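Local coordinates for protein aminoglycoside phosphotransferase (Alicyclobacillus acidocaldarius subsp. acidocaldarius, PDB 4PDY) that probably transfers a phosphoryl group to a small acceptor and, in this crystal, holds a free histidine, at residues His258-Ser263 with Ala297-Pro302; Cys222-Ile227 with Arg252-Ala257; Ala57-Ile62 with Gly101-Tyr106; Ala20-Gln25 with Asn43-Thr48. All blocks are in the same frame, centred on the assembly; numbering follows the deposited sequence.

Contact 1. Residues His258-Ser263 with Ala297-Pro302; sequences HLLRRS and AILRFP
Helix-to-helix packing deep in the helical half of the molecule joins Arg261 and Leu260, on helix 252-266, to the C-terminal end of helix 289-300. The CD2 branch of Leu299 lies against CB of Arg261 at 3.8 Å and also touches CB of Leu260, which also packs on helix 271-284. Past this leucine runs the arginine, with CG anti to its own N (chi1 -161°) and a bend at chi3 that swings the guanidinium towards the last carbonyls of the other helix. Arg261 NH2 donates to Ile298 O at 2.8 Å, coming from above the carbonyl plane, while Phe301 N reaches the same oxygen from the opposite face. Ile298 CG2 also lies 3.4 Å from Arg261 NH2. In this C-terminal lobe of the kinase-like fold, the cation thus sits at the negative end of a helix dipole, which would probably favour it. A weak bond runs from Arg261 NH1 to Phe301 O at 3.1 Å, and another to Ile298 O. A leucine in place of Arg261 would probably leave Phe301 O and Ile298 O without these guanidinium bonds and remove a positive charge from the helix end. A thiocyanate ion, presumably from the crystallisation liquor, lies about 3 Å from the Arg261 side chain.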
loop_
_atom_site.group_PDB
_atom_site.type_symbol
_atom_site.label_atom_id
_atom_site.label_comp_id
_atom_site.label_asym_id
_atom_site.label_seq_id
_atom_site.Cartn_x
_atom_site.Cartn_y
_atom_site.Cartn_z
ATOM N N HIS A 258 4.079 1.075 -5.304
ATOM C CA HIS A 258 4.081 0.840 -3.846
ATOM C C HIS A 258 4.521 -0.587 -3.474
ATOM O O HIS A 258 5.362 -0.741 -2.593
ATOM C CB HIS A 258 2.722 1.206 -3.230
ATOM C CG HIS A 258 2.351 2.653 -3.414
ATOM N ND1 HIS A 258 1.046 3.078 -3.465
ATOM C CD2 HIS A 258 3.113 3.753 -3.615
ATOM C CE1 HIS A 258 1.013 4.389 -3.644
ATOM N NE2 HIS A 258 2.259 4.825 -3.718
ATOM N N LEU A 259 4.037 -1.571 -4.208
ATOM C CA LEU A 259 4.518 -2.937 -4.036
ATOM C C LEU A 259 6.011 -3.023 -4.308
ATOM O O LEU A 259 6.772 -3.621 -3.538
ATOM C CB LEU A 259 3.761 -3.886 -4.948
ATOM C CG LEU A 259 4.230 -5.349 -4.877
ATOM C CD1 LEU A 259 4.111 -5.955 -3.475
ATOM C CD2 LEU A 259 3.443 -6.173 -5.857
ATOM N N LEU A 260 6.451 -2.413 -5.416
ATOM C CA LEU A 260 7.852 -2.485 -5.751
ATOM C C LEU A 260 8.734 -1.831 -4.694
ATOM O O LEU A 260 9.795 -2.339 -4.355
ATOM C CB LEU A 260 8.100 -1.847 -7.129
ATOM C CG LEU A 260 7.645 -2.665 -8.334
ATOM C CD1 LEU A 260 7.503 -1.815 -9.590
ATOM C CD2 LEU A 260 8.624 -3.797 -8.632
ATOM N N ARG A 261 8.348 -0.654 -4.217
ATOM C CA ARG A 261 9.220 0.042 -3.299
ATOM C C ARG A 261 9.386 -0.778 -2.013
ATOM O O ARG A 261 10.477 -0.926 -1.495
ATOM C CB ARG A 261 8.749 1.472 -2.993
ATOM C CG ARG A 261 9.906 2.276 -2.437
ATOM C CD ARG A 261 9.539 3.567 -1.741
ATOM N NE ARG A 261 8.751 4.531 -2.495
ATOM C CZ ARG A 261 9.184 5.407 -3.422
ATOM N NH1 ARG A 261 10.452 5.475 -3.812
ATOM N NH2 ARG A 261 8.307 6.253 -3.937
ATOM N N ARG A 262 8.278 -1.261 -1.510
ATOM C CA ARG A 262 8.331 -2.049 -0.268
ATOM C C ARG A 262 9.146 -3.322 -0.445
ATOM O O ARG A 262 9.966 -3.681 0.420
ATOM C CB ARG A 262 6.910 -2.369 0.190
ATOM C CG ARG A 262 6.195 -1.147 0.758
ATOM C CD ARG A 262 4.816 -1.436 1.340
ATOM N NE ARG A 262 4.211 -0.202 1.869
ATOM C CZ ARG A 262 3.155 0.444 1.356
ATOM N NH1 ARG A 262 2.489 -0.006 0.288
ATOM N NH2 ARG A 262 2.735 1.563 1.942
ATOM N N SER A 263 8.906 -4.016 -1.550
ATOM C CA SER A 263 9.616 -5.260 -1.836
ATOM C C SER A 263 11.106 -4.984 -1.994
ATOM O O SER A 263 11.949 -5.578 -1.299
ATOM C CB SER A 263 9.083 -5.922 -3.106
ATOM O OG SER A 263 7.693 -6.193 -3.027
ATOM N N ALA A 297 9.168 7.132 -12.115
ATOM C CA ALA A 297 9.086 8.450 -11.488
ATOM C C ALA A 297 8.874 8.323 -9.980
ATOM O O ALA A 297 9.519 9.000 -9.157
ATOM C CB ALA A 297 7.949 9.266 -12.091
ATOM N N ILE A 298 7.976 7.411 -9.619
ATOM C CA ILE A 298 7.670 7.210 -8.220
ATOM C C ILE A 298 8.871 6.573 -7.499
ATOM O O ILE A 298 9.292 7.060 -6.454
ATOM C CB ILE A 298 6.402 6.346 -8.054
ATOM C CG1 ILE A 298 5.167 7.082 -8.558
ATOM C CG2 ILE A 298 6.179 5.968 -6.590
ATOM C CD1 ILE A 298 4.025 6.176 -8.928
ATOM N N LEU A 299 9.397 5.467 -8.035
ATOM C CA LEU A 299 10.530 4.800 -7.397
ATOM C C LEU A 299 11.806 5.611 -7.294
ATOM O O LEU A 299 12.562 5.470 -6.334
ATOM C CB LEU A 299 10.901 3.535 -8.118
ATOM C CG LEU A 299 9.923 2.407 -8.078
ATOM C CD1 LEU A 299 10.488 1.227 -8.844
ATOM C CD2 LEU A 299 9.653 2.037 -6.626
ATOM N N ARG A 300 12.042 6.484 -8.276
ATOM C CA ARG A 300 13.257 7.269 -8.268
ATOM C C ARG A 300 13.267 8.272 -7.120
ATOM O O ARG A 300 14.330 8.629 -6.613
ATOM C CB ARG A 300 13.387 8.011 -9.611
ATOM C CG ARG A 300 14.526 9.020 -9.738
ATOM C CD ARG A 300 15.905 8.449 -9.523
ATOM N NE ARG A 300 16.321 7.596 -10.620
ATOM C CZ ARG A 300 17.499 6.976 -10.688
ATOM N NH1 ARG A 300 17.782 6.250 -11.760
ATOM N NH2 ARG A 300 18.397 7.101 -9.706
ATOM N N PHE A 301 12.094 8.752 -6.723
ATOM C CA PHE A 301 12.045 9.748 -5.647
ATOM C C PHE A 301 12.587 9.131 -4.351
ATOM O O PHE A 301 12.221 7.988 -4.043
ATOM C CB PHE A 301 10.632 10.220 -5.363
ATOM C CG PHE A 301 10.603 11.444 -4.523
ATOM C CD1 PHE A 301 10.672 12.716 -5.106
ATOM C CD2 PHE A 301 10.570 11.334 -3.140
ATOM C CE1 PHE A 301 10.680 13.841 -4.317
ATOM C CE2 PHE A 301 10.585 12.462 -2.345
ATOM C CZ PHE A 301 10.639 13.719 -2.929
ATOM N N PRO A 302 13.419 9.858 -3.593
ATOM C CA PRO A 302 13.955 9.345 -2.319
ATOM C C PRO A 302 12.926 9.436 -1.175
ATOM O O PRO A 302 13.044 10.233 -0.244
ATOM C CB PRO A 302 15.189 10.220 -2.086
ATOM C CG PRO A 302 14.807 11.540 -2.678
ATOM C CD PRO A 302 13.948 11.213 -3.887
#

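Contact 2. Residues Cys222-Ile227 with Arg252-Ala257; sequences CHLDVI and RALDMA
A chi1 of -90° and a nearly flat chi2 of -8° push the Asp255 carboxylate off its helix and against the backbone of Cys222, His223 and Leu224. The loop probably corresponds to the catalytic loop of kinase-like phosphotransferases, where a histidine, an aspartate and a later asparagine recur, here probably His223, Asp225 and Asn230; the buried aspartate on the following helix is a familiar anchor for it. Each carboxylate oxygen takes one amide through its syn lone pair: Asp255 OD2 from His223 N at 2.8 Å and Asp255 OD1 from Leu224 N at 3.0 Å, so the group is gripped like a fork and cannot readily turn. CB of Cys222 closes in on Asp255 OD2 at 3.2 Å, and Val226 CG2 lies 3.7 Å from Asp255 OD1. Beside this polar grip, Leu224 CD2 rests on CB of Leu254 at 4.1 Å. With an alanine in place of Asp255, both loop amides would probably lose their acceptors and the backbone around His223 could shift. Helix 121-137 adds Leu131 against Asp255, Val226 and His223. The imidazole of His223 turns from the helix, its NE2 bonded to Ile242 O, while His223 ND1 accepts from Asp225 N at 3.1 Å, the donor lying 31° out of the ring plane.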
loop_
_atom_site.group_PDB
_atom_site.type_symbol
_atom_site.label_atom_id
_atom_site.label_comp_id
_atom_site.label_asym_id
_atom_site.label_seq_id
_atom_site.Cartn_x
_atom_site.Cartn_y
_atom_site.Cartn_z
ATOM N N CYS A 222 -7.330 1.026 -7.496
ATOM C CA CYS A 222 -6.189 0.505 -6.753
ATOM C C CYS A 222 -6.615 0.195 -5.330
ATOM O O CYS A 222 -7.560 0.769 -4.815
ATOM C CB CYS A 222 -5.013 1.496 -6.725
ATOM S SG CYS A 222 -4.029 1.551 -8.227
ATOM N N HIS A 223 -5.889 -0.743 -4.717
ATOM C CA HIS A 223 -6.120 -1.108 -3.329
ATOM C C HIS A 223 -5.569 -0.049 -2.364
ATOM O O HIS A 223 -6.218 0.327 -1.397
ATOM C CB HIS A 223 -5.469 -2.465 -3.075
ATOM C CG HIS A 223 -5.618 -2.964 -1.673
ATOM N ND1 HIS A 223 -4.718 -2.650 -0.684
ATOM C CD2 HIS A 223 -6.540 -3.776 -1.105
ATOM C CE1 HIS A 223 -5.071 -3.265 0.439
ATOM N NE2 HIS A 223 -6.181 -3.926 0.207
ATOM N N LEU A 224 -4.351 0.425 -2.639
ATOM C CA LEU A 224 -3.739 1.563 -1.924
ATOM C C LEU A 224 -3.437 1.327 -0.446
ATOM O O LEU A 224 -3.181 2.264 0.293
ATOM C CB LEU A 224 -4.544 2.845 -2.112
ATOM C CG LEU A 224 -4.733 3.262 -3.581
ATOM C CD1 LEU A 224 -5.580 4.517 -3.724
ATOM C CD2 LEU A 224 -3.388 3.445 -4.275
ATOM N N ASP A 225 -3.387 0.061 -0.022
ATOM C CA ASP A 225 -2.847 -0.248 1.302
ATOM C C ASP A 225 -2.107 -1.573 1.229
ATOM O O ASP A 225 -2.406 -2.552 1.943
ATOM C CB ASP A 225 -3.963 -0.265 2.334
ATOM C CG ASP A 225 -3.454 -0.124 3.753
ATOM O OD1 ASP A 225 -2.255 0.186 3.963
ATOM O OD2 ASP A 225 -4.273 -0.325 4.666
ATOM N N VAL A 226 -1.100 -1.585 0.380
ATOM C CA VAL A 226 -0.379 -2.781 -0.003
ATOM C C VAL A 226 0.751 -3.033 0.968
ATOM O O VAL A 226 1.912 -2.691 0.733
ATOM C CB VAL A 226 0.134 -2.667 -1.451
ATOM C CG1 VAL A 226 0.832 -3.940 -1.875
ATOM C CG2 VAL A 226 -1.036 -2.337 -2.381
ATOM N N ILE A 227 0.364 -3.643 2.089
ATOM C CA ILE A 227 1.272 -4.004 3.165
ATOM C C ILE A 227 1.067 -5.495 3.418
ATOM O O ILE A 227 0.011 -6.017 3.112
ATOM C CB ILE A 227 1.013 -3.160 4.427
ATOM C CG1 ILE A 227 -0.421 -3.330 4.959
ATOM C CG2 ILE A 227 1.315 -1.693 4.102
ATOM C CD1 ILE A 227 -0.682 -2.616 6.266
ATOM N N ARG A 252 -2.994 2.446 -12.161
ATOM C CA ARG A 252 -2.395 1.181 -11.783
ATOM C C ARG A 252 -0.960 1.320 -11.291
ATOM O O ARG A 252 -0.517 0.580 -10.401
ATOM C CB ARG A 252 -2.498 0.197 -12.943
ATOM C CG ARG A 252 -2.159 -1.221 -12.565
ATOM C CD ARG A 252 -2.508 -2.222 -13.637
ATOM N NE ARG A 252 -1.555 -2.168 -14.753
ATOM C CZ ARG A 252 -1.258 -3.193 -15.546
ATOM N NH1 ARG A 252 -1.837 -4.384 -15.362
ATOM N NH2 ARG A 252 -0.353 -3.054 -16.508
ATOM N N ALA A 253 -0.216 2.266 -11.839
ATOM C CA ALA A 253 1.147 2.515 -11.429
ATOM C C ALA A 253 1.306 2.756 -9.925
ATOM O O ALA A 253 2.388 2.512 -9.366
ATOM C CB ALA A 253 1.707 3.714 -12.209
ATOM N N LEU A 254 0.274 3.288 -9.272
ATOM C CA LEU A 254 0.383 3.520 -7.829
ATOM C C LEU A 254 0.536 2.217 -7.041
ATOM O O LEU A 254 1.462 2.101 -6.257
ATOM C CB LEU A 254 -0.794 4.308 -7.305
ATOM C CG LEU A 254 -0.877 5.780 -7.734
ATOM C CD1 LEU A 254 -2.082 6.446 -7.100
ATOM C CD2 LEU A 254 0.394 6.539 -7.383
ATOM N N ASP A 255 -0.329 1.243 -7.293
ATOM C CA ASP A 255 -0.196 -0.036 -6.616
ATOM C C ASP A 255 1.112 -0.709 -7.034
ATOM O O ASP A 255 1.804 -1.303 -6.203
ATOM C CB ASP A 255 -1.389 -0.947 -6.933
ATOM C CG ASP A 255 -2.586 -0.798 -5.953
ATOM O OD1 ASP A 255 -2.508 -0.103 -4.903
ATOM O OD2 ASP A 255 -3.649 -1.385 -6.298
HETATM N N MSE A 256 1.461 -0.628 -8.317
HETATM C CA MSE A 256 2.674 -1.277 -8.786
HETATM C C MSE A 256 3.911 -0.710 -8.127
HETATM O O MSE A 256 4.770 -1.458 -7.650
HETATM C CB MSE A 256 2.722 -1.201 -10.309
HETATM C CG MSE A 256 3.721 -2.200 -10.865
HETATM SE SE MSE A 256 3.852 -2.015 -12.803
HETATM C CE MSE A 256 2.006 -2.040 -13.481
ATOM N N ALA A 257 4.011 0.620 -8.082
ATOM C CA ALA A 257 5.159 1.280 -7.478
ATOM C C ALA A 257 5.221 1.043 -5.971
ATOM O O ALA A 257 6.301 0.938 -5.422
ATOM C CB ALA A 257 5.155 2.782 -7.794
#

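Contact 3. Residues Ala57-Ile62 with Gly101-Tyr106; sequences AKRSSI and GDFTYY
An antiparallel strand pair of the N-lobe sheet sets Arg59 beside Tyr105 and Lys58 beside Tyr106; Lys58 probably matches the lysine that contacts nucleotide phosphates in kinase-like folds. The pairs Lys58-Tyr106 and Ser60-Thr104 are hydrogen-bonded, with Lys58 N to Tyr106 O at 2.8 Å and nearly linear; Arg59-Tyr105 between them is non-hydrogen-bonded. On the face carrying Arg59, its CD sits 3.6 Å above the centre of the Phe103 ring, a CH-pi contact. The bend at chi3 (-78°) then turns Arg59 NE to Tyr105 OH, 3.1 Å away, with the guanidinium steeply inclined to the tyrosine ring; Arg59 NH1 goes on to Pro21 O. Over on the Lys58 face, Lys58 CB lies above the Tyr106 ring at 4.0 Å from its centroid, and the two side chains run side by side to Glu245, which takes both Lys58 NZ and Tyr106 OH. Where the strand ends, Thr104 OG1 donates to Ile62 O at 2.7 Å. A water joins Ser61 OG to Asp102 O. Helix 64-79 packs on Ile62 through Cys67 and Met70, strand 44-49 flanks 54-60 on its other edge, and strand 98-100 pairs with 103-109.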
loop_
_atom_site.group_PDB
_atom_site.type_symbol
_atom_site.label_atom_id
_atom_site.label_comp_id
_atom_site.label_asym_id
_atom_site.label_seq_id
_atom_site.Cartn_x
_atom_site.Cartn_y
_atom_site.Cartn_z
ATOM N N ALA A 57 -13.705 -9.630 12.097
ATOM C CA ALA A 57 -14.563 -8.475 12.328
ATOM C C ALA A 57 -13.679 -7.237 12.459
ATOM O O ALA A 57 -12.705 -7.227 13.194
ATOM C CB ALA A 57 -15.380 -8.700 13.579
ATOM N N LYS A 58 -14.028 -6.205 11.703
ATOM C CA LYS A 58 -13.256 -4.979 11.659
ATOM C C LYS A 58 -14.066 -3.817 12.230
ATOM O O LYS A 58 -15.196 -3.583 11.793
ATOM C CB LYS A 58 -12.892 -4.663 10.210
ATOM C CG LYS A 58 -12.103 -3.353 10.026
ATOM C CD LYS A 58 -10.714 -3.407 10.646
ATOM C CE LYS A 58 -9.935 -2.100 10.496
ATOM N NZ LYS A 58 -9.544 -1.880 9.084
ATOM N N ARG A 59 -13.472 -3.136 13.204
ATOM C CA ARG A 59 -13.943 -1.861 13.683
ATOM C C ARG A 59 -13.284 -0.795 12.803
ATOM O O ARG A 59 -12.045 -0.704 12.734
ATOM C CB ARG A 59 -13.529 -1.645 15.122
ATOM C CG ARG A 59 -13.967 -0.309 15.684
ATOM C CD ARG A 59 -13.445 -0.067 17.084
ATOM N NE ARG A 59 -14.208 -0.787 18.110
ATOM C CZ ARG A 59 -13.768 -1.779 18.882
ATOM N NH1 ARG A 59 -12.549 -2.294 18.761
ATOM N NH2 ARG A 59 -14.589 -2.265 19.800
ATOM N N SER A 60 -14.112 -0.009 12.126
ATOM C CA SER A 60 -13.630 0.992 11.186
ATOM C C SER A 60 -14.246 2.353 11.503
ATOM O O SER A 60 -15.245 2.451 12.218
ATOM C CB SER A 60 -13.968 0.561 9.752
ATOM O OG SER A 60 -13.510 1.503 8.785
ATOM N N SER A 61 -13.622 3.409 10.990
ATOM C CA SER A 61 -14.206 4.734 11.023
ATOM C C SER A 61 -14.714 5.167 9.645
ATOM O O SER A 61 -15.152 6.301 9.500
ATOM C CB SER A 61 -13.221 5.729 11.635
ATOM O OG SER A 61 -13.163 5.535 13.050
ATOM N N ILE A 62 -14.744 4.268 8.665
ATOM C CA ILE A 62 -15.303 4.642 7.364
ATOM C C ILE A 62 -16.786 4.935 7.485
ATOM O O ILE A 62 -17.497 4.387 8.329
ATOM C CB ILE A 62 -15.076 3.614 6.229
ATOM C CG1 ILE A 62 -15.816 2.295 6.469
ATOM C CG2 ILE A 62 -13.598 3.400 5.987
ATOM C CD1 ILE A 62 -15.707 1.379 5.264
ATOM N N GLY A 101 -22.028 3.232 18.173
ATOM C CA GLY A 101 -21.063 3.956 18.979
ATOM C C GLY A 101 -20.022 4.710 18.153
ATOM O O GLY A 101 -18.865 4.779 18.542
ATOM N N ASP A 102 -20.449 5.275 17.008
ATOM C CA ASP A 102 -19.597 6.037 16.094
ATOM C C ASP A 102 -18.588 5.222 15.315
ATOM O O ASP A 102 -17.718 5.786 14.688
ATOM C CB ASP A 102 -18.876 7.190 16.810
ATOM C CG ASP A 102 -18.440 8.288 15.838
ATOM O OD1 ASP A 102 -19.308 8.664 15.023
ATOM O OD2 ASP A 102 -17.246 8.702 15.874
ATOM N N PHE A 103 -18.733 3.903 15.325
ATOM C CA PHE A 103 -17.903 3.029 14.491
ATOM C C PHE A 103 -18.750 2.262 13.479
ATOM O O PHE A 103 -19.917 1.982 13.726
ATOM C CB PHE A 103 -17.159 1.996 15.348
ATOM C CG PHE A 103 -16.098 2.579 16.243
ATOM C CD1 PHE A 103 -14.963 3.182 15.708
ATOM C CD2 PHE A 103 -16.232 2.530 17.618
ATOM C CE1 PHE A 103 -13.984 3.691 16.537
ATOM C CE2 PHE A 103 -15.252 3.018 18.450
ATOM C CZ PHE A 103 -14.126 3.611 17.919
ATOM N N THR A 104 -18.128 1.926 12.354
ATOM C CA THR A 104 -18.724 1.077 11.347
ATOM C C THR A 104 -18.019 -0.272 11.446
ATOM O O THR A 104 -16.823 -0.364 11.261
ATOM C CB THR A 104 -18.523 1.673 9.927
ATOM O OG1 THR A 104 -19.134 2.969 9.877
ATOM C CG2 THR A 104 -19.095 0.771 8.836
ATOM N N TYR A 105 -18.772 -1.312 11.772
ATOM C CA TYR A 105 -18.247 -2.666 11.866
ATOM C C TYR A 105 -18.628 -3.455 10.634
ATOM O O TYR A 105 -19.774 -3.406 10.199
ATOM C CB TYR A 105 -18.833 -3.350 13.103
ATOM C CG TYR A 105 -18.436 -2.705 14.410
ATOM C CD1 TYR A 105 -17.238 -3.044 15.036
ATOM C CD2 TYR A 105 -19.233 -1.739 15.001
ATOM C CE1 TYR A 105 -16.869 -2.468 16.231
ATOM C CE2 TYR A 105 -18.855 -1.132 16.186
ATOM C CZ TYR A 105 -17.666 -1.476 16.785
ATOM O OH TYR A 105 -17.305 -0.927 17.994
ATOM N N TYR A 106 -17.679 -4.225 10.119
ATOM C CA TYR A 106 -18.003 -5.177 9.061
ATOM C C TYR A 106 -17.211 -6.445 9.242
ATOM O O TYR A 106 -16.154 -6.428 9.855
ATOM C CB TYR A 106 -17.816 -4.550 7.653
ATOM C CG TYR A 106 -16.408 -4.155 7.307
ATOM C CD1 TYR A 106 -15.538 -5.056 6.731
ATOM C CD2 TYR A 106 -15.963 -2.848 7.491
ATOM C CE1 TYR A 106 -14.236 -4.731 6.425
ATOM C CE2 TYR A 106 -14.654 -2.508 7.176
ATOM C CZ TYR A 106 -13.794 -3.445 6.623
ATOM O OH TYR A 106 -12.491 -3.130 6.288
HETATM O O HOH W 1 -15.213 6.643 14.229
#

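Contact 4. Residues Ala20-Gln25 with Asn43-Thr48; sequences APLIPQ and NIEVWT
Glu45 and Ile23 form the close-packed heart of this contact, where the N-terminal loop lies over the sheet beside strand 44-49. The glutamate starts anti at chi1 (-166°) and stays extended to CD, which carries the carboxylate across to the loop backbone. Glu45 OE1 offers its syn lone pair to Ile23 N at 2.8 Å in an almost straight bond (171°). The isoleucine also folds back on its acceptor: Ile23 CG1 is 3.3 Å from Glu45 OE1, and Ile23 CD1 goes past the carboxylate to touch Trp47 CZ2 at 4.2 Å. The other oxygen is held from its own strand, Trp47 NE1 donating to Glu45 OE2 at 2.8 Å on the anti side and nearly in the indole plane. Around this cluster, Ala57 of strand 54-60 meets both Ile23 and Trp47, and Tyr105 also packs on Ile23.

The outer margin is thinner. Leu22 is exposed, and its side chain crosses that of Glu45 at about a right angle, Leu22 CD2 lying 3.5 Å from Glu45 OE1. Next to it a water donates to both Glu45 OE1 and Pro21 O, bridging loop and glutamate.

With two donors on OE1, and Arg38 adding a salt bridge to the tryptophan bond on OE2, the buried carboxylate probably stays ionised and pins the loop to the sheet by its backbone.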
loop_
_atom_site.group_PDB
_atom_site.type_symbol
_atom_site.label_atom_id
_atom_site.label_comp_id
_atom_site.label_asym_id
_atom_site.label_seq_id
_atom_site.Cartn_x
_atom_site.Cartn_y
_atom_site.Cartn_z
ATOM N N ALA A 20 -6.646 -3.586 22.780
ATOM C CA ALA A 20 -7.709 -3.322 21.821
ATOM C C ALA A 20 -9.053 -3.562 22.501
ATOM O O ALA A 20 -9.262 -4.596 23.105
ATOM C CB ALA A 20 -7.568 -4.226 20.601
ATOM N N PRO A 21 -9.953 -2.581 22.445
ATOM C CA PRO A 21 -11.261 -2.830 23.054
ATOM C C PRO A 21 -12.048 -3.954 22.315
ATOM O O PRO A 21 -12.050 -4.009 21.095
ATOM C CB PRO A 21 -11.971 -1.469 22.945
ATOM C CG PRO A 21 -10.900 -0.476 22.648
ATOM C CD PRO A 21 -9.817 -1.210 21.927
ATOM N N LEU A 22 -12.657 -4.876 23.051
ATOM C CA LEU A 22 -13.505 -5.887 22.427
ATOM C C LEU A 22 -14.678 -5.196 21.749
ATOM O O LEU A 22 -15.187 -4.172 22.230
ATOM C CB LEU A 22 -14.019 -6.914 23.444
ATOM C CG LEU A 22 -13.100 -8.100 23.760
ATOM C CD1 LEU A 22 -13.593 -8.774 25.025
ATOM C CD2 LEU A 22 -13.029 -9.101 22.610
ATOM N N ILE A 23 -15.094 -5.742 20.621
ATOM C CA ILE A 23 -16.302 -5.277 19.964
ATOM C C ILE A 23 -17.487 -5.502 20.913
ATOM O O ILE A 23 -17.572 -6.559 21.541
ATOM C CB ILE A 23 -16.491 -5.982 18.601
ATOM C CG1 ILE A 23 -15.332 -5.598 17.672
ATOM C CG2 ILE A 23 -17.870 -5.695 18.003
ATOM C CD1 ILE A 23 -15.319 -6.291 16.340
ATOM N N PRO A 24 -18.415 -4.536 21.008
ATOM C CA PRO A 24 -19.560 -4.772 21.886
ATOM C C PRO A 24 -20.363 -6.010 21.461
ATOM O O PRO A 24 -20.564 -6.240 20.280
ATOM C CB PRO A 24 -20.386 -3.479 21.752
ATOM C CG PRO A 24 -19.385 -2.460 21.354
ATOM C CD PRO A 24 -18.418 -3.163 20.470
ATOM N N GLN A 25 -20.817 -6.801 22.429
ATOM C CA GLN A 25 -21.627 -7.982 22.135
ATOM C C GLN A 25 -22.843 -7.661 21.300
ATOM O O GLN A 25 -23.254 -8.472 20.466
ATOM C CB GLN A 25 -22.079 -8.657 23.426
ATOM C CG GLN A 25 -22.942 -9.905 23.243
ATOM C CD GLN A 25 -22.249 -11.020 22.476
ATOM O OE1 GLN A 25 -21.127 -11.418 22.807
ATOM N NE2 GLN A 25 -22.925 -11.543 21.450
ATOM N N ASN A 43 -5.285 -5.799 13.925
ATOM C CA ASN A 43 -6.312 -4.755 13.816
ATOM C C ASN A 43 -7.700 -5.294 13.476
ATOM O O ASN A 43 -8.591 -4.527 13.120
ATOM C CB ASN A 43 -5.910 -3.679 12.811
ATOM C CG ASN A 43 -6.044 -4.141 11.380
ATOM O OD1 ASN A 43 -6.232 -5.325 11.115
ATOM N ND2 ASN A 43 -5.965 -3.198 10.442
ATOM N N ILE A 44 -7.881 -6.608 13.600
ATOM C CA ILE A 44 -9.210 -7.200 13.522
ATOM C C ILE A 44 -9.499 -8.002 14.776
ATOM O O ILE A 44 -8.628 -8.200 15.627
ATOM C CB ILE A 44 -9.424 -8.038 12.242
ATOM C CG1 ILE A 44 -8.399 -9.169 12.107
ATOM C CG2 ILE A 44 -9.399 -7.149 11.004
ATOM C CD1 ILE A 44 -8.782 -10.413 12.844
ATOM N N GLU A 45 -10.753 -8.372 14.902
ATOM C CA GLU A 45 -11.183 -9.292 15.935
ATOM C C GLU A 45 -11.595 -10.595 15.282
ATOM O O GLU A 45 -12.313 -10.614 14.298
ATOM C CB GLU A 45 -12.360 -8.683 16.696
ATOM C CG GLU A 45 -12.680 -9.391 17.989
ATOM C CD GLU A 45 -13.745 -8.671 18.796
ATOM O OE1 GLU A 45 -13.417 -7.663 19.464
ATOM O OE2 GLU A 45 -14.911 -9.112 18.774
ATOM N N VAL A 46 -11.121 -11.702 15.843
ATOM C CA VAL A 46 -11.460 -13.023 15.341
ATOM C C VAL A 46 -12.678 -13.535 16.095
ATOM O O VAL A 46 -12.683 -13.528 17.323
ATOM C CB VAL A 46 -10.289 -14.004 15.526
ATOM C CG1 VAL A 46 -10.620 -15.407 14.989
ATOM C CG2 VAL A 46 -9.051 -13.443 14.872
ATOM N N TRP A 47 -13.699 -13.945 15.366
ATOM C CA TRP A 47 -14.904 -14.553 15.915
ATOM C C TRP A 47 -14.952 -16.027 15.503
ATOM O O TRP A 47 -14.761 -16.334 14.335
ATOM C CB TRP A 47 -16.145 -13.884 15.337
ATOM C CG TRP A 47 -16.359 -12.472 15.710
ATOM C CD1 TRP A 47 -15.602 -11.696 16.548
ATOM C CD2 TRP A 47 -17.430 -11.637 15.250
ATOM N NE1 TRP A 47 -16.150 -10.428 16.648
ATOM C CE2 TRP A 47 -17.278 -10.382 15.867
ATOM C CE3 TRP A 47 -18.524 -11.848 14.413
ATOM C CZ2 TRP A 47 -18.159 -9.332 15.627
ATOM C CZ3 TRP A 47 -19.395 -10.804 14.178
ATOM C CH2 TRP A 47 -19.214 -9.572 14.801
ATOM N N THR A 48 -15.224 -16.926 16.452
ATOM C CA THR A 48 -15.194 -18.343 16.189
ATOM C C THR A 48 -16.505 -18.988 16.642
ATOM O O THR A 48 -16.986 -18.673 17.736
ATOM C CB THR A 48 -13.992 -18.961 16.922
ATOM O OG1 THR A 48 -12.791 -18.260 16.548
ATOM C CG2 THR A 48 -13.826 -20.380 16.560
HETATM O O HOH W 2 -11.029 -6.211 19.252
#

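How the contacts relate
Along the chain the order is contact 4, contact 3, contact 2, contact 1. Contacts 3 and 4, with centres 11 Å apart, both reach the same antiparallel sheet of the N-lobe: strands 44-49 and 54-60 are neighbours, and Ala57 N meets Glu45 O at 2.8 Å. Contacts 1 and 2, likewise 11 Å apart by their centres, share helix 252-266 in the C-terminal lobe, where Arg262 NH1 comes within 2.8 Å of Val226 O. Contacts 2 and 3 are 23 Å apart between centres but about 7 Å at their nearest atoms. That places the probable catalytic loop close to the sheet, with the helical scaffold of contact 1 behind it.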